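Local coordinates for extracellular solute-binding protein, family 1 (Bifidobacterium longum subsp. infantis, PDB 6FTH) that probably binds human milk oligosaccharides outside the cell and delivers them to an ABC transporter for import, at residues P28-L33 against C56-E61; F156-W161 against K308-P313; P213-N218 against V328-S333; L359-K364 against S410-D415; N465-I470 against Q504-I509. One frame throughout, in Å; residues are numbered along the deposited sequence.

Contact 1: P28-L33 against C56-E61; sequences PIVSVL and CDCKIE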
# COMPACT_ATOMS: atom_id res chain seq x y z
N PRO A 28 -0.33 -29.08 -23.86
CA PRO A 28 -0.62 -27.70 -24.26
C PRO A 28 0.43 -26.76 -23.73
O PRO A 28 0.90 -26.90 -22.60
CB PRO A 28 -2.00 -27.43 -23.64
CG PRO A 28 -2.13 -28.42 -22.52
CD PRO A 28 -1.37 -29.63 -22.97
N ILE A 29 0.79 -25.78 -24.56
CA ILE A 29 1.76 -24.76 -24.18
C ILE A 29 1.02 -23.52 -23.72
O ILE A 29 0.01 -23.11 -24.31
CB ILE A 29 2.73 -24.43 -25.34
CG1 ILE A 29 3.50 -25.68 -25.76
CG2 ILE A 29 3.72 -23.37 -24.90
CD1 ILE A 29 4.34 -25.47 -27.01
N VAL A 30 1.50 -22.94 -22.62
CA VAL A 30 0.95 -21.72 -22.04
C VAL A 30 2.13 -20.81 -21.79
O VAL A 30 3.03 -21.16 -21.03
CB VAL A 30 0.21 -22.00 -20.72
CG1 VAL A 30 -0.32 -20.70 -20.12
CG2 VAL A 30 -0.91 -23.01 -20.91
N SER A 31 2.15 -19.65 -22.44
CA SER A 31 3.15 -18.65 -22.13
C SER A 31 2.70 -17.84 -20.93
O SER A 31 1.52 -17.48 -20.82
CB SER A 31 3.40 -17.72 -23.32
OG SER A 31 2.19 -17.16 -23.82
N VAL A 32 3.62 -17.59 -20.01
CA VAL A 32 3.31 -16.91 -18.75
C VAL A 32 4.32 -15.79 -18.52
O VAL A 32 5.49 -16.04 -18.23
CB VAL A 32 3.30 -17.88 -17.56
CG1 VAL A 32 2.87 -17.13 -16.30
CG2 VAL A 32 2.38 -19.05 -17.81
N LEU A 33 3.85 -14.55 -18.64
CA LEU A 33 4.66 -13.41 -18.24
C LEU A 33 4.51 -13.20 -16.74
O LEU A 33 3.39 -13.14 -16.23
CB LEU A 33 4.21 -12.15 -18.98
CG LEU A 33 4.80 -10.83 -18.47
CD1 LEU A 33 6.29 -10.75 -18.73
CD2 LEU A 33 4.07 -9.64 -19.11
N CYS A 56 -0.14 -29.16 -13.75
CA CYS A 56 -0.98 -28.60 -14.79
C CYS A 56 -1.04 -29.50 -16.02
O CYS A 56 -1.94 -29.33 -16.84
CB CYS A 56 -0.42 -27.25 -15.20
SG CYS A 56 -1.73 -26.05 -15.55
N ASP A 57 -0.11 -30.45 -16.17
CA ASP A 57 -0.05 -31.29 -17.36
C ASP A 57 0.07 -30.43 -18.61
O ASP A 57 -0.57 -30.68 -19.63
CB ASP A 57 -1.26 -32.22 -17.44
CG ASP A 57 -0.96 -33.49 -18.21
OD1 ASP A 57 0.23 -33.79 -18.45
OD2 ASP A 57 -1.93 -34.20 -18.57
N CYS A 58 0.87 -29.37 -18.53
CA CYS A 58 1.08 -28.47 -19.65
C CYS A 58 2.55 -28.09 -19.68
O CYS A 58 3.33 -28.45 -18.80
CB CYS A 58 0.19 -27.22 -19.54
SG CYS A 58 0.70 -26.07 -18.25
N LYS A 59 2.93 -27.38 -20.73
CA LYS A 59 4.27 -26.82 -20.82
C LYS A 59 4.16 -25.33 -20.58
O LYS A 59 3.42 -24.64 -21.30
CB LYS A 59 4.88 -27.09 -22.20
CG LYS A 59 6.21 -26.40 -22.42
CD LYS A 59 7.28 -26.94 -21.49
CE LYS A 59 8.52 -26.07 -21.50
NZ LYS A 59 8.66 -25.35 -22.79
N ILE A 60 4.87 -24.83 -19.57
CA ILE A 60 4.89 -23.40 -19.24
C ILE A 60 6.13 -22.77 -19.85
O ILE A 60 7.26 -23.19 -19.57
CB ILE A 60 4.83 -23.16 -17.73
CG1 ILE A 60 3.52 -23.73 -17.15
CG2 ILE A 60 4.96 -21.67 -17.44
CD1 ILE A 60 3.45 -23.69 -15.64
N GLU A 61 5.92 -21.75 -20.66
CA GLU A 61 7.01 -20.93 -21.17
C GLU A 61 7.04 -19.66 -20.34
O GLU A 61 6.28 -18.72 -20.60
CB GLU A 61 6.79 -20.66 -22.65
CG GLU A 61 6.83 -21.93 -23.48
CD GLU A 61 6.92 -21.68 -24.97
OE1 GLU A 61 6.64 -20.54 -25.42
OE2 GLU A 61 7.26 -22.63 -25.70
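Lys-59 lies between Pro-28 and Val-30 and is tied to both: its N donates to Pro-28 O at 2.8 Å, and its O accepts from Val-30 N at 2.9 Å. The ladder continues with Glu-61 N giving its hydrogen to Val-30 O and Val-32 N giving its own to Glu-61 O. This alternation, in which one residue of a strand bonds to two flanking residues of the other, identifies a parallel pair. The axes of the short strand segments run 33° apart, close to parallel.

Side chains sort onto two faces. On the face of Ile-29 and Glu-61, Ile-29 CG2 rests 3.6 Å from Glu-61 CD. With Ile-29 CG1 beside the backbone N (chi1 -60°), the CG2 branch is left opposite that N, on the side of the carboxylate. Lys-59 CB runs alongside Ile-29 CG1 at 4.1 Å before its chain bends away. On the face of Val-30 and Ile-60, Val-32 CG2 and Ile-60 CG2 meet methyl to methyl at 3.7 Å.

Further out, Asp-57 ends helix 47-56 in a Schellman motif with positive phi, turning the chain into strand 59-66. Ile-60 N bonds to Glu-53 OE2, and Ser-31 OG to Asp-85 N. The pair frames the beta-alpha-beta unit 29-36, 47-56, 59-66; strand 86-88 flanks 29-36 across from 59-66, while helix 350-360 packs on Val-30 and Val-32 through Ala-352 and Leu-356.

Contact 2: F156-W161 against K308-P313; sequences FINKTW and KDQYIP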
# COMPACT_ATOMS: atom_id res chain seq x y z
N PHE A 156 5.35 6.30 14.49
CA PHE A 156 6.22 5.77 15.53
C PHE A 156 6.81 6.89 16.38
O PHE A 156 7.08 8.00 15.90
CB PHE A 156 7.36 4.97 14.90
CG PHE A 156 6.89 3.81 14.08
CD1 PHE A 156 6.10 2.83 14.64
CD2 PHE A 156 7.22 3.70 12.74
CE1 PHE A 156 5.66 1.74 13.88
CE2 PHE A 156 6.78 2.62 11.98
CZ PHE A 156 5.98 1.65 12.55
N ILE A 157 7.03 6.59 17.66
CA ILE A 157 7.73 7.51 18.55
C ILE A 157 8.77 6.74 19.36
O ILE A 157 8.60 5.54 19.64
CB ILE A 157 6.76 8.28 19.46
CG1 ILE A 157 7.44 9.48 20.14
CG2 ILE A 157 6.12 7.39 20.47
CD1 ILE A 157 6.43 10.51 20.55
N ASN A 158 9.85 7.43 19.71
CA ASN A 158 10.91 6.86 20.55
C ASN A 158 10.43 6.90 21.99
O ASN A 158 10.49 7.94 22.66
CB ASN A 158 12.24 7.58 20.36
CG ASN A 158 13.35 6.82 21.01
OD1 ASN A 158 13.18 6.35 22.14
ND2 ASN A 158 14.44 6.62 20.29
N LYS A 159 9.89 5.77 22.45
CA LYS A 159 9.39 5.62 23.80
C LYS A 159 10.53 5.66 24.83
O LYS A 159 10.33 6.13 25.96
CB LYS A 159 8.60 4.31 23.91
CG LYS A 159 7.89 4.09 25.25
CD LYS A 159 6.92 5.21 25.61
CE LYS A 159 5.89 4.80 26.65
NZ LYS A 159 6.54 4.23 27.88
N THR A 160 11.72 5.16 24.47
CA THR A 160 12.86 5.28 25.37
C THR A 160 13.15 6.74 25.68
O THR A 160 13.40 7.11 26.83
CB THR A 160 14.08 4.62 24.74
OG1 THR A 160 13.83 3.21 24.59
CG2 THR A 160 15.34 4.82 25.60
N TRP A 161 13.06 7.59 24.66
CA TRP A 161 13.25 9.03 24.88
C TRP A 161 12.15 9.62 25.75
O TRP A 161 12.41 10.42 26.66
CB TRP A 161 13.31 9.75 23.55
CG TRP A 161 14.50 9.52 22.69
CD1 TRP A 161 15.56 8.67 22.92
CD2 TRP A 161 14.80 10.19 21.46
NE1 TRP A 161 16.47 8.77 21.90
CE2 TRP A 161 16.03 9.70 20.99
CE3 TRP A 161 14.13 11.16 20.71
CZ2 TRP A 161 16.61 10.13 19.81
CZ3 TRP A 161 14.70 11.60 19.53
CH2 TRP A 161 15.93 11.08 19.09
N LYS A 308 14.94 -0.84 16.97
CA LYS A 308 13.48 -0.92 17.01
C LYS A 308 12.92 -1.03 18.42
O LYS A 308 11.78 -0.62 18.65
CB LYS A 308 12.98 -2.10 16.17
CG LYS A 308 13.40 -3.46 16.64
CD LYS A 308 13.02 -4.49 15.58
CE LYS A 308 13.39 -5.92 15.99
NZ LYS A 308 13.01 -6.92 14.92
N ASP A 309 13.66 -1.61 19.37
CA ASP A 309 13.02 -1.77 20.67
C ASP A 309 12.86 -0.45 21.42
O ASP A 309 12.20 -0.43 22.46
CB ASP A 309 13.70 -2.82 21.57
CG ASP A 309 13.65 -4.25 20.98
OD1 ASP A 309 12.62 -4.67 20.40
OD2 ASP A 309 14.67 -4.96 21.12
N GLN A 310 13.38 0.67 20.89
CA GLN A 310 13.12 1.98 21.47
C GLN A 310 11.81 2.59 20.99
O GLN A 310 11.40 3.62 21.54
CB GLN A 310 14.25 2.97 21.15
CG GLN A 310 15.64 2.52 21.58
CD GLN A 310 16.72 3.58 21.39
OE1 GLN A 310 16.47 4.79 21.49
NE2 GLN A 310 17.95 3.13 21.14
N TYR A 311 11.16 2.00 19.98
CA TYR A 311 10.08 2.67 19.27
C TYR A 311 8.77 1.92 19.42
O TYR A 311 8.74 0.68 19.39
CB TYR A 311 10.42 2.84 17.78
CG TYR A 311 11.52 3.84 17.55
CD1 TYR A 311 12.85 3.46 17.63
CD2 TYR A 311 11.23 5.17 17.28
CE1 TYR A 311 13.87 4.38 17.42
CE2 TYR A 311 12.23 6.09 17.05
CZ TYR A 311 13.56 5.70 17.15
OH TYR A 311 14.58 6.62 16.96
N ILE A 312 7.69 2.69 19.54
CA ILE A 312 6.34 2.12 19.55
C ILE A 312 5.46 2.84 18.54
O ILE A 312 5.70 4.02 18.20
CB ILE A 312 5.70 2.21 20.94
CG1 ILE A 312 5.46 3.67 21.35
CG2 ILE A 312 6.59 1.48 21.97
CD1 ILE A 312 4.70 3.85 22.66
N PRO A 313 4.42 2.18 18.04
CA PRO A 313 3.41 2.87 17.24
C PRO A 313 2.46 3.55 18.20
O PRO A 313 2.05 2.96 19.21
CB PRO A 313 2.69 1.72 16.51
CG PRO A 313 3.32 0.41 17.05
CD PRO A 313 4.05 0.78 18.29
O HOH W 1 18.32 6.61 22.28
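Gln-310 meets the turn from strand to helix at Asn-158 with its backbone and side chain alike. Its O takes weak bonds from Lys-159 N and Thr-160 N, at the start of helix 159-165. Its OE1 accepts from Asn-158 ND2 at 3.0 Å, almost straight (173°) and in the Asn-158 amide plane. The same OE1 receives a water hydrogen, and that water accepts from Trp-161 NE1 in the plane of the indole.

Tyr-311 follows, with Asn-158 CG over one face of its ring and a weak bond from Asn-158 ND2 to its OH, whose stronger partner is Thr-292 O. Asn-158 OD1, meanwhile, caps the helix by accepting from Trp-161 N at 2.8 Å. An alanine in place of Asn-158 would probably leave Trp-161 N without its cap and Gln-310 OE1 without the amide donor.

Ile-312 forms the hydrogen-bonded antiparallel pair with Ile-157: its O accepts from Ile-157 N at 2.9 Å, and its N donates to Ile-157 O at 3.0 Å. The two side chains lie side by side, Ile-312 CG1 3.9 Å from Ile-157 CG2. Pro-313 closes the pairing, its CA 3.7 Å from Phe-156 CD1.

Strand 154-158 lies between 311-313 and 292-297, bonded to the latter by Phe-156 with Ser-295 and Asn-158 with Gly-293. Helix 300-304 covers Phe-156 and Pro-313, and Phe-304 stacks on the Tyr-311 ring.

Contact 3: P213-N218 against V328-S333; sequences PMLLLN and VWDGSS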
# COMPACT_ATOMS: atom_id res chain seq x y z
N PRO A 213 3.65 12.72 5.12
CA PRO A 213 3.35 13.64 6.23
C PRO A 213 1.86 13.94 6.34
O PRO A 213 1.38 14.30 7.42
CB PRO A 213 4.15 14.91 5.90
CG PRO A 213 4.51 14.79 4.42
CD PRO A 213 4.59 13.30 4.15
N MET A 214 1.13 13.79 5.23
CA MET A 214 -0.30 14.11 5.29
C MET A 214 -1.10 13.05 6.01
O MET A 214 -2.33 13.16 6.10
CB MET A 214 -0.87 14.39 3.90
CG MET A 214 -0.26 15.61 3.26
SD MET A 214 -0.29 16.99 4.39
CE MET A 214 0.74 18.22 3.57
N LEU A 215 -0.46 12.03 6.55
CA LEU A 215 -1.15 11.18 7.51
C LEU A 215 -1.68 11.97 8.70
O LEU A 215 -2.57 11.48 9.40
CB LEU A 215 -0.22 10.06 7.95
CG LEU A 215 0.03 8.97 6.93
CD1 LEU A 215 1.23 8.15 7.36
CD2 LEU A 215 -1.21 8.06 6.77
N LEU A 216 -1.17 13.19 8.96
CA LEU A 216 -1.75 14.04 10.00
C LEU A 216 -3.16 14.50 9.67
O LEU A 216 -3.85 15.03 10.55
CB LEU A 216 -0.84 15.24 10.33
CG LEU A 216 0.40 14.90 11.16
CD1 LEU A 216 1.04 16.21 11.61
CD2 LEU A 216 0.11 14.04 12.36
N LEU A 217 -3.64 14.30 8.43
CA LEU A 217 -5.05 14.57 8.17
C LEU A 217 -5.95 13.74 9.08
O LEU A 217 -7.05 14.18 9.44
CB LEU A 217 -5.40 14.27 6.71
CG LEU A 217 -4.95 15.32 5.70
CD1 LEU A 217 -4.93 14.77 4.28
CD2 LEU A 217 -5.87 16.54 5.79
N ASN A 218 -5.49 12.56 9.49
CA ASN A 218 -6.30 11.73 10.38
C ASN A 218 -6.54 12.43 11.73
O ASN A 218 -7.59 12.22 12.36
CB ASN A 218 -5.61 10.38 10.58
CG ASN A 218 -5.65 9.53 9.31
OD1 ASN A 218 -6.71 9.05 8.87
ND2 ASN A 218 -4.48 9.34 8.71
N VAL A 328 -9.28 9.85 13.81
CA VAL A 328 -9.30 8.60 13.06
C VAL A 328 -7.87 8.18 12.77
O VAL A 328 -6.93 8.85 13.19
CB VAL A 328 -10.15 8.71 11.78
CG1 VAL A 328 -11.61 9.01 12.18
CG2 VAL A 328 -9.60 9.80 10.80
N TRP A 329 -7.70 7.06 12.07
CA TRP A 329 -6.42 6.68 11.52
C TRP A 329 -6.68 6.09 10.13
O TRP A 329 -7.81 5.75 9.79
CB TRP A 329 -5.60 5.75 12.45
CG TRP A 329 -4.25 5.47 11.90
CD1 TRP A 329 -3.77 4.27 11.46
CD2 TRP A 329 -3.21 6.43 11.69
NE1 TRP A 329 -2.50 4.42 10.98
CE2 TRP A 329 -2.12 5.73 11.11
CE3 TRP A 329 -3.09 7.80 11.91
CZ2 TRP A 329 -0.95 6.37 10.75
CZ3 TRP A 329 -1.92 8.43 11.54
CH2 TRP A 329 -0.88 7.72 10.98
N ASP A 330 -5.62 6.02 9.33
CA ASP A 330 -5.69 5.55 7.95
C ASP A 330 -6.46 4.24 7.86
O ASP A 330 -6.22 3.31 8.62
CB ASP A 330 -4.25 5.37 7.44
CG ASP A 330 -4.17 5.00 5.98
OD1 ASP A 330 -4.33 3.79 5.67
OD2 ASP A 330 -3.93 5.93 5.16
N GLY A 331 -7.35 4.17 6.88
CA GLY A 331 -8.25 3.05 6.75
C GLY A 331 -7.85 2.00 5.74
O GLY A 331 -8.69 1.17 5.37
N SER A 332 -6.62 2.04 5.25
CA SER A 332 -6.21 1.11 4.22
C SER A 332 -6.10 -0.32 4.77
O SER A 332 -6.14 -0.59 5.97
CB SER A 332 -4.82 1.47 3.69
OG SER A 332 -4.70 2.80 3.23
N SER A 333 -5.91 -1.22 3.81
CA SER A 333 -5.64 -2.63 4.03
C SER A 333 -4.44 -3.03 3.20
O SER A 333 -4.37 -2.69 2.01
CB SER A 333 -6.84 -3.47 3.61
OG SER A 333 -6.48 -4.85 3.48
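The indole of Trp-329 and the amide of Asn-218 meet obliquely with their planes 45° apart, ND2 standing 3.7 Å above the Trp-329 ring plane and displaced toward the rim. Asp-330 CB lies on the same side of that plane. At the far end of the indole, Leu-215 CB approaches Trp-329 CH2 to 3.9 Å, and Trp-329 NE1 is hydrogen-bonded to Gln-153 O.

The amide does not rest on this packing alone. Asn-218 ND2 donates to Leu-215 O at 3.0 Å, an oxygen that also accepts from Asn-218 N, and ND2 has a further bond with Thr-224 OG1. These bonds fix the rotation of the amide against the tryptophan. Along the backbone, Val-328 N reaches Asn-218 O at 3.3 Å, long but nearly straight (170°).

Leu-215 CD2 also touches buried Asp-330 OD2, satisfied by Thr-224 OG1 and Phe-226 N. The contact ties the loop after strand 197-199 to the loop before strand 336-337. There Ser-332 N donates to Asp-330 OD1 at 2.9 Å, making an Asx turn; Ser-332 OG adds a second bond, on the syn lone pair.

Contact 4: L359-K364 against S410-D415; sequences LLYSEK and SGWIPD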
# COMPACT_ATOMS: atom_id res chain seq x y z
N LEU A 359 -4.80 -23.82 -9.87
CA LEU A 359 -3.73 -24.41 -9.06
C LEU A 359 -2.94 -23.34 -8.31
O LEU A 359 -2.59 -23.53 -7.13
CB LEU A 359 -2.82 -25.26 -9.93
CG LEU A 359 -3.47 -26.52 -10.50
CD1 LEU A 359 -2.52 -27.21 -11.46
CD2 LEU A 359 -3.87 -27.48 -9.37
N LEU A 360 -2.66 -22.19 -8.96
CA LEU A 360 -2.00 -21.09 -8.28
C LEU A 360 -2.73 -20.70 -7.01
O LEU A 360 -2.10 -20.39 -5.99
CB LEU A 360 -1.87 -19.86 -9.19
CG LEU A 360 -0.79 -19.96 -10.28
CD1 LEU A 360 -1.00 -18.87 -11.30
CD2 LEU A 360 0.62 -19.89 -9.72
N TYR A 361 -4.07 -20.72 -7.06
CA TYR A 361 -4.93 -20.30 -5.96
C TYR A 361 -5.27 -21.44 -5.00
O TYR A 361 -6.02 -21.23 -4.04
CB TYR A 361 -6.18 -19.59 -6.52
CG TYR A 361 -5.81 -18.17 -6.96
CD1 TYR A 361 -5.11 -17.94 -8.14
CD2 TYR A 361 -6.10 -17.08 -6.16
CE1 TYR A 361 -4.72 -16.67 -8.52
CE2 TYR A 361 -5.72 -15.79 -6.54
CZ TYR A 361 -5.04 -15.60 -7.71
OH TYR A 361 -4.64 -14.33 -8.10
N SER A 362 -4.71 -22.63 -5.22
CA SER A 362 -4.83 -23.67 -4.21
C SER A 362 -3.90 -23.35 -3.05
O SER A 362 -2.91 -22.64 -3.21
CB SER A 362 -4.45 -25.04 -4.80
OG SER A 362 -3.06 -25.15 -5.01
N GLU A 363 -4.19 -23.94 -1.89
CA GLU A 363 -3.34 -23.71 -0.73
C GLU A 363 -1.91 -24.17 -1.00
O GLU A 363 -0.95 -23.45 -0.67
CB GLU A 363 -3.94 -24.41 0.49
CG GLU A 363 -3.19 -24.20 1.79
CD GLU A 363 -3.87 -24.85 2.97
OE1 GLU A 363 -5.12 -24.83 2.96
OE2 GLU A 363 -3.17 -25.36 3.89
N LYS A 364 -1.76 -25.34 -1.64
CA LYS A 364 -0.45 -25.89 -2.01
C LYS A 364 0.44 -24.86 -2.70
O LYS A 364 1.60 -24.66 -2.31
CB LYS A 364 -0.68 -27.10 -2.92
CG LYS A 364 0.57 -27.80 -3.42
CD LYS A 364 0.24 -28.97 -4.38
CE LYS A 364 -0.48 -30.13 -3.71
NZ LYS A 364 -0.66 -31.29 -4.64
N SER A 410 0.55 -14.59 -6.91
CA SER A 410 -0.76 -14.73 -7.55
C SER A 410 -1.47 -15.89 -6.84
O SER A 410 -1.42 -17.03 -7.29
CB SER A 410 -0.61 -15.03 -9.02
OG SER A 410 0.14 -14.01 -9.63
N GLY A 411 -2.15 -15.57 -5.74
CA GLY A 411 -2.78 -16.60 -4.93
C GLY A 411 -3.45 -15.97 -3.74
O GLY A 411 -3.62 -14.75 -3.68
N TRP A 412 -3.83 -16.81 -2.77
CA TRP A 412 -4.48 -16.30 -1.57
C TRP A 412 -4.14 -17.18 -0.38
O TRP A 412 -4.02 -18.40 -0.52
CB TRP A 412 -6.00 -16.15 -1.72
CG TRP A 412 -6.80 -17.43 -1.79
CD1 TRP A 412 -6.73 -18.41 -2.74
CD2 TRP A 412 -7.84 -17.83 -0.87
NE1 TRP A 412 -7.64 -19.41 -2.45
CE2 TRP A 412 -8.33 -19.07 -1.32
CE3 TRP A 412 -8.39 -17.25 0.28
CZ2 TRP A 412 -9.36 -19.73 -0.67
CZ3 TRP A 412 -9.40 -17.92 0.93
CH2 TRP A 412 -9.88 -19.15 0.45
N ILE A 413 -3.99 -16.53 0.77
CA ILE A 413 -3.77 -17.22 2.05
C ILE A 413 -5.09 -17.24 2.79
O ILE A 413 -5.53 -16.18 3.30
CB ILE A 413 -2.66 -16.55 2.88
CG1 ILE A 413 -1.35 -16.38 2.10
CG2 ILE A 413 -2.42 -17.35 4.16
CD1 ILE A 413 -0.71 -17.64 1.59
N PRO A 414 -5.78 -18.38 2.88
CA PRO A 414 -7.07 -18.43 3.59
C PRO A 414 -6.89 -18.18 5.08
O PRO A 414 -5.85 -18.48 5.67
CB PRO A 414 -7.57 -19.86 3.34
CG PRO A 414 -6.81 -20.34 2.12
CD PRO A 414 -5.46 -19.68 2.25
N ASP A 415 -7.95 -17.65 5.72
CA ASP A 415 -7.90 -17.38 7.16
C ASP A 415 -7.70 -18.66 7.99
O ASP A 415 -7.16 -18.58 9.12
CB ASP A 415 -9.17 -16.69 7.61
CG ASP A 415 -9.25 -15.24 7.20
OD1 ASP A 415 -8.35 -14.70 6.49
OD2 ASP A 415 -10.26 -14.59 7.60
O HOH W 2 -5.08 -20.89 -1.20
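Tyr-361 O accepts from two donors: Trp-412 NE1, in a weak, strongly bent bond of 2.9 Å (120°), and a water at 3.0 Å. That water also donates to Trp-412 O, linking the two backbones.

Gly-411 CA lies over one face of the Tyr-361 ring, 3.6 Å from its centroid and 17° off the normal, a CH-pi contact. Ser-410 O covers the same face, 3.5 Å from Tyr-361 CE1, whereas Trp-412 CD1 comes to the ring edge at Tyr-361 CD2 (3.7 Å). The indole arrives there because chi1 of 71° puts Trp-412 CG between its backbone N and carbonyl carbon. A leucine in place of Tyr-361 would probably deprive Gly-411 of its aromatic face and Pro-141 O of its hydroxyl partner.

Tyr-361 follows helix 350-360, just before Ser-362 caps helix 363-371. Helix 114-122 touches Tyr-361 through Val-116 and strand 140-143 through Leu-140; Phe-119 of that helix stacks on Trp-412, and Gly-411 is backbone hydrogen-bonded to Ser-143 of that strand.

Contact 5: N465-I470 against Q504-I509; sequences NNNAQI and QENVKI
Asn-466 and Asn-506 meet where two C-terminal helices, 457-484 and 503-518, pack with their short segments 465-470 and 504-509 running roughly antiparallel, axes 135° apart. Those axes approach to 10.5 Å, and the contact between the segments is small, about 170 Å² of buried surface.

The direct bonds across the pair are hydrogen bonds. Asn-466 ND2 donates twice, to Asn-506 OD1 at 2.9 Å and to Glu-505 OE1 at 3.0 Å, and both acceptors lie in the Asn-466 amide plane, so its two N-H bonds are used together. Neither acceptor is met in its own plane: ND2 sits above the carbonyl plane of Asn-506 and above the carboxylate of Glu-505. With Glu-505 CG opposite its backbone N (chi1 178°) and the chain extended beyond, the carboxylate reaches across to the neighbouring helix. A further close polar approach brings Asn-467 OD1 to 2.8 Å from Asn-506 ND2, the two amide planes 83° apart.

Van der Waals contact is slight: the Ile-470 CD1 methyl lies 4.1 Å from Asn-506 ND2. Leu-463 and Phe-235 also touch Asn-506, consistent with its burial, while Glu-505 is exposed.

Water completes the set. A single molecule donates to Asn-466 OD1 at 3.0 Å and to Glu-505 OE1 at 2.9 Å, closing a ring with the ND2 bond.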
# COMPACT_ATOMS: atom_id res chain seq x y z
N ASN A 465 -6.13 12.90 -16.30
CA ASN A 465 -5.73 14.11 -17.01
C ASN A 465 -5.81 15.32 -16.08
O ASN A 465 -4.87 16.12 -15.99
CB ASN A 465 -6.60 14.33 -18.25
CG ASN A 465 -5.86 15.11 -19.36
OD1 ASN A 465 -5.21 14.52 -20.24
ND2 ASN A 465 -5.96 16.43 -19.32
N ASN A 466 -6.94 15.48 -15.37
CA ASN A 466 -7.07 16.59 -14.46
C ASN A 466 -6.06 16.47 -13.31
O ASN A 466 -5.44 17.47 -12.92
CB ASN A 466 -8.49 16.64 -13.88
CG ASN A 466 -9.54 17.08 -14.90
OD1 ASN A 466 -9.25 17.57 -15.99
ND2 ASN A 466 -10.80 16.90 -14.51
N ASN A 467 -5.91 15.27 -12.75
CA ASN A 467 -4.98 15.08 -11.64
C ASN A 467 -3.56 15.44 -12.04
O ASN A 467 -2.79 15.91 -11.20
CB ASN A 467 -4.96 13.63 -11.14
CG ASN A 467 -6.20 13.25 -10.34
OD1 ASN A 467 -6.94 14.12 -9.86
ND2 ASN A 467 -6.41 11.95 -10.17
N ALA A 468 -3.19 15.23 -13.30
CA ALA A 468 -1.82 15.54 -13.70
C ALA A 468 -1.53 17.02 -13.52
O ALA A 468 -0.43 17.41 -13.12
CB ALA A 468 -1.57 15.11 -15.14
N GLN A 469 -2.51 17.88 -13.82
CA GLN A 469 -2.30 19.30 -13.66
C GLN A 469 -2.48 19.73 -12.21
O GLN A 469 -1.71 20.54 -11.68
CB GLN A 469 -3.28 20.08 -14.55
CG GLN A 469 -3.24 19.65 -16.02
CD GLN A 469 -1.85 19.79 -16.62
OE1 GLN A 469 -1.09 20.68 -16.23
NE2 GLN A 469 -1.49 18.87 -17.48
N ILE A 470 -3.51 19.17 -11.54
CA ILE A 470 -3.75 19.48 -10.14
C ILE A 470 -2.53 19.16 -9.30
O ILE A 470 -2.13 19.94 -8.42
CB ILE A 470 -4.99 18.70 -9.66
CG1 ILE A 470 -6.28 19.26 -10.28
CG2 ILE A 470 -5.10 18.70 -8.13
CD1 ILE A 470 -7.44 18.31 -10.20
N GLN A 504 -13.39 20.02 -9.11
CA GLN A 504 -14.79 19.75 -8.75
C GLN A 504 -15.42 18.73 -9.69
O GLN A 504 -16.33 17.99 -9.27
CB GLN A 504 -15.61 21.03 -8.70
CG GLN A 504 -15.12 22.03 -7.71
CD GLN A 504 -14.94 21.42 -6.36
OE1 GLN A 504 -15.80 20.68 -5.88
NE2 GLN A 504 -13.80 21.69 -5.74
N GLU A 505 -14.96 18.65 -10.94
CA GLU A 505 -15.36 17.57 -11.82
C GLU A 505 -14.89 16.24 -11.25
O GLU A 505 -15.63 15.24 -11.24
CB GLU A 505 -14.78 17.78 -13.22
CG GLU A 505 -15.11 16.66 -14.21
CD GLU A 505 -14.54 16.89 -15.61
OE1 GLU A 505 -13.46 17.54 -15.72
OE2 GLU A 505 -15.18 16.43 -16.59
N ASN A 506 -13.65 16.20 -10.77
CA ASN A 506 -13.12 14.97 -10.20
C ASN A 506 -13.91 14.56 -8.95
O ASN A 506 -14.18 13.37 -8.76
CB ASN A 506 -11.63 15.16 -9.85
CG ASN A 506 -10.72 15.06 -11.05
OD1 ASN A 506 -11.15 15.15 -12.18
ND2 ASN A 506 -9.44 14.83 -10.80
N VAL A 507 -14.26 15.52 -8.08
CA VAL A 507 -15.08 15.19 -6.92
C VAL A 507 -16.38 14.53 -7.35
O VAL A 507 -16.79 13.50 -6.81
CB VAL A 507 -15.33 16.44 -6.06
CG1 VAL A 507 -16.34 16.12 -4.99
CG2 VAL A 507 -14.03 16.94 -5.45
N LYS A 508 -17.06 15.12 -8.34
CA LYS A 508 -18.33 14.59 -8.78
C LYS A 508 -18.18 13.20 -9.41
O LYS A 508 -19.04 12.33 -9.22
CB LYS A 508 -18.98 15.59 -9.73
CG LYS A 508 -20.37 15.23 -10.22
CD LYS A 508 -21.22 16.47 -10.66
CE LYS A 508 -20.49 17.29 -11.66
NZ LYS A 508 -21.40 18.32 -12.21
N ILE A 509 -17.09 12.97 -10.18
CA ILE A 509 -16.83 11.65 -10.74
C ILE A 509 -16.65 10.61 -9.64
O ILE A 509 -17.25 9.53 -9.68
CB ILE A 509 -15.60 11.71 -11.67
CG1 ILE A 509 -15.98 12.45 -12.96
CG2 ILE A 509 -15.08 10.31 -11.96
CD1 ILE A 509 -14.78 12.76 -13.88
O HOH W 3 -11.57 17.54 -17.92

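Overall arrangement
Contacts 1 and 4 adjoin: their centres are 19 Å apart, and Cys-56 N packs against Leu-359 CD1 at 3.8 Å. Contacts 1 and 2 lie on opposite sides of the chain's centre, 50 Å between centres, consistent with the two lobes of a solute-binding protein. Contacts 2 and 3 interleave along the chain and come within about 7 Å at their nearest atoms; strand 292-297 pairs beside contact 2 and packs on contact 3 through Phe-296. Helix 457-484 carries one side of contact 5 and also touches Met-214 of segment 213-218; the centres of contacts 3 and 5 are 22 Å apart. Contacts 3 and 4 lie across the centre, nearest atoms about 10 Å apart. None of the five can be assigned to the oligosaccharide site.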